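Putative phosphosugar isomerases (Salmonella typhimurium LT2, PDB 3FKJ) probably acts as a sugar-phosphate isomerase of the SIS family, binding phosphorylated carbohydrate derivatives. Local coordinates at residues Val43-Cys48 with Val92-Ser97. Sequence-based numbering, arbitrary orientation.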
loop_
_atom_site.group_PDB
_atom_site.type_symbol
_atom_site.label_atom_id
_atom_site.label_comp_id
_atom_site.label_asym_id
_atom_site.label_seq_id
_atom_site.Cartn_x
_atom_site.Cartn_y
_atom_site.Cartn_z
ATOM N N VAL A 43 13.199 -8.473 -6.539
ATOM C CA VAL A 43 12.071 -8.456 -7.462
ATOM C C VAL A 43 11.298 -7.148 -7.257
ATOM O O VAL A 43 11.150 -6.677 -6.105
ATOM C CB VAL A 43 11.120 -9.671 -7.194
ATOM C CG1 VAL A 43 9.999 -9.721 -8.208
ATOM C CG2 VAL A 43 11.916 -10.947 -7.237
ATOM N N TRP A 44 10.853 -6.551 -8.369
ATOM C CA TRP A 44 9.793 -5.559 -8.352
ATOM C C TRP A 44 8.615 -6.037 -9.147
ATOM O O TRP A 44 8.751 -6.512 -10.286
ATOM C CB TRP A 44 10.236 -4.214 -8.928
ATOM C CG TRP A 44 11.032 -3.382 -8.002
ATOM C CD1 TRP A 44 10.555 -2.433 -7.132
ATOM C CD2 TRP A 44 12.426 -3.428 -7.819
ATOM N NE1 TRP A 44 11.576 -1.890 -6.426
ATOM C CE2 TRP A 44 12.749 -2.449 -6.849
ATOM C CE3 TRP A 44 13.452 -4.210 -8.371
ATOM C CZ2 TRP A 44 14.069 -2.215 -6.418
ATOM C CZ3 TRP A 44 14.769 -3.951 -7.973
ATOM C CH2 TRP A 44 15.056 -2.977 -6.984
ATOM N N PHE A 45 7.461 -5.912 -8.525
ATOM C CA PHE A 45 6.172 -5.937 -9.197
ATOM C C PHE A 45 5.748 -4.520 -9.575
ATOM O O PHE A 45 5.598 -3.656 -8.713
ATOM C CB PHE A 45 5.148 -6.549 -8.285
ATOM C CG PHE A 45 5.444 -7.960 -7.949
ATOM C CD1 PHE A 45 5.265 -8.955 -8.906
ATOM C CD2 PHE A 45 5.923 -8.300 -6.688
ATOM C CE1 PHE A 45 5.533 -10.280 -8.595
ATOM C CE2 PHE A 45 6.212 -9.617 -6.363
ATOM C CZ PHE A 45 6.007 -10.616 -7.331
ATOM N N VAL A 46 5.565 -4.294 -10.876
ATOM C CA VAL A 46 5.309 -2.975 -11.374
ATOM C C VAL A 46 4.112 -2.958 -12.339
ATOM O O VAL A 46 4.015 -3.727 -13.281
ATOM C CB VAL A 46 6.593 -2.339 -11.981
ATOM C CG1 VAL A 46 6.379 -0.825 -12.290
ATOM C CG2 VAL A 46 7.805 -2.511 -11.020
ATOM N N GLY A 47 3.191 -2.055 -12.072
ATOM C CA GLY A 47 2.045 -1.882 -12.921
ATOM C C GLY A 47 1.135 -0.806 -12.388
ATOM O O GLY A 47 1.474 -0.140 -11.410
ATOM N N CYS A 48 -0.020 -0.652 -13.042
ATOM C CA CYS A 48 -1.024 0.355 -12.679
ATOM C C CYS A 48 -2.377 -0.272 -12.404
ATOM O O CYS A 48 -2.797 -1.141 -13.138
ATOM C CB CYS A 48 -1.210 1.375 -13.810
ATOM S SG CYS A 48 0.280 2.295 -14.233
ATOM N N VAL A 92 14.912 -8.502 -10.952
ATOM C CA VAL A 92 13.871 -8.922 -11.879
ATOM C C VAL A 92 12.684 -7.981 -11.688
ATOM O O VAL A 92 12.259 -7.683 -10.556
ATOM C CB VAL A 92 13.452 -10.393 -11.653
ATOM C CG1 VAL A 92 12.245 -10.743 -12.516
ATOM C CG2 VAL A 92 14.672 -11.343 -11.917
ATOM N N VAL A 93 12.204 -7.442 -12.791
ATOM C CA VAL A 93 11.062 -6.525 -12.765
ATOM C C VAL A 93 9.937 -7.196 -13.542
ATOM O O VAL A 93 10.099 -7.583 -14.703
ATOM C CB VAL A 93 11.401 -5.112 -13.314
ATOM C CG1 VAL A 93 10.147 -4.189 -13.254
ATOM C CG2 VAL A 93 12.593 -4.508 -12.545
ATOM N N ILE A 94 8.813 -7.384 -12.861
ATOM C CA ILE A 94 7.693 -8.096 -13.426
ATOM C C ILE A 94 6.577 -7.094 -13.610
ATOM O O ILE A 94 6.102 -6.489 -12.644
ATOM C CB ILE A 94 7.241 -9.282 -12.543
ATOM C CG1 ILE A 94 8.443 -10.149 -12.191
ATOM C CG2 ILE A 94 6.081 -10.075 -13.230
ATOM C CD1 ILE A 94 8.148 -11.270 -11.184
ATOM N N LEU A 95 6.195 -6.909 -14.878
ATOM C CA LEU A 95 5.212 -5.909 -15.275
ATOM C C LEU A 95 3.960 -6.562 -15.893
ATOM O O LEU A 95 4.039 -7.641 -16.447
ATOM C CB LEU A 95 5.876 -4.899 -16.215
ATOM C CG LEU A 95 7.240 -4.363 -15.742
ATOM C CD1 LEU A 95 8.401 -4.923 -16.562
ATOM C CD2 LEU A 95 7.226 -2.832 -15.809
ATOM N N ALA A 96 2.807 -5.934 -15.703
ATOM C CA ALA A 96 1.549 -6.372 -16.303
ATOM C C ALA A 96 0.837 -5.196 -16.940
ATOM O O ALA A 96 0.888 -4.065 -16.451
ATOM C CB ALA A 96 0.648 -7.027 -15.307
ATOM N N SER A 97 0.188 -5.469 -18.064
ATOM C CA SER A 97 -0.677 -4.504 -18.761
ATOM C C SER A 97 -1.628 -5.334 -19.623
ATOM O O SER A 97 -1.154 -6.145 -20.444
ATOM C CB SER A 97 0.154 -3.587 -19.687
ATOM O OG SER A 97 -0.655 -2.571 -20.282
HETATM O O HOH W 1 0.102 -1.454 -16.086
#
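The backbones of Trp44 and Val46 exchange hydrogen bonds with those of Val92 and Ile94, making 43-48 and 92-97 neighbouring parallel strands. Trp44 N donates to Val92 O at 2.8 Å, and Ile94 N returns a nearly straight bond (174°) to Trp44 O. Val46 N then reaches Ile94 O at 2.9 Å.

The apolar packing is closest along this part. On one face Ile94 extends its CG1 branch until CD1 lies 3.8 Å from both Val43 CG1 and Phe45 CE1; with CG1 beside its own backbone N (chi1 -51°), the chain leans back along the strand and meets both residues. Isoleucine suits the place, being beta-branched, as strands favour, yet long enough to touch two residues. Val43 CG1 also lies over one face of the Phe45 ring, toward its rim. On the opposite face Val46 CG2 meets Val93 CG1 at 3.6 Å, and the Leu95 side chain lies alongside Val46, with CD2 touching CB. The beta-branched valines favour the extended backbone and fill in beside Trp44, whose CE3 has Val93 CG2 as its neighbour.

Toward the C-terminal ends the pairing slackens. Ala96 N makes only a weak bond to Val46 O, at 3.5 Å, and beyond Gly47 a water takes over, accepting from Cys48 N and donating to Ala96 O at 2.8 Å. Glycine, lacking a side chain, adds no bulk beside Ala96 O.

These are two inner strands of the five-stranded parallel sheet of a SIS domain, 91-97 being the middle one. Strand 70-75 pairs with the other edge of 43-47, Phe55 packs on Phe45 and Ala96, and helices 76-81 and 103-115 cover the Val46, Val93 and Leu95 face.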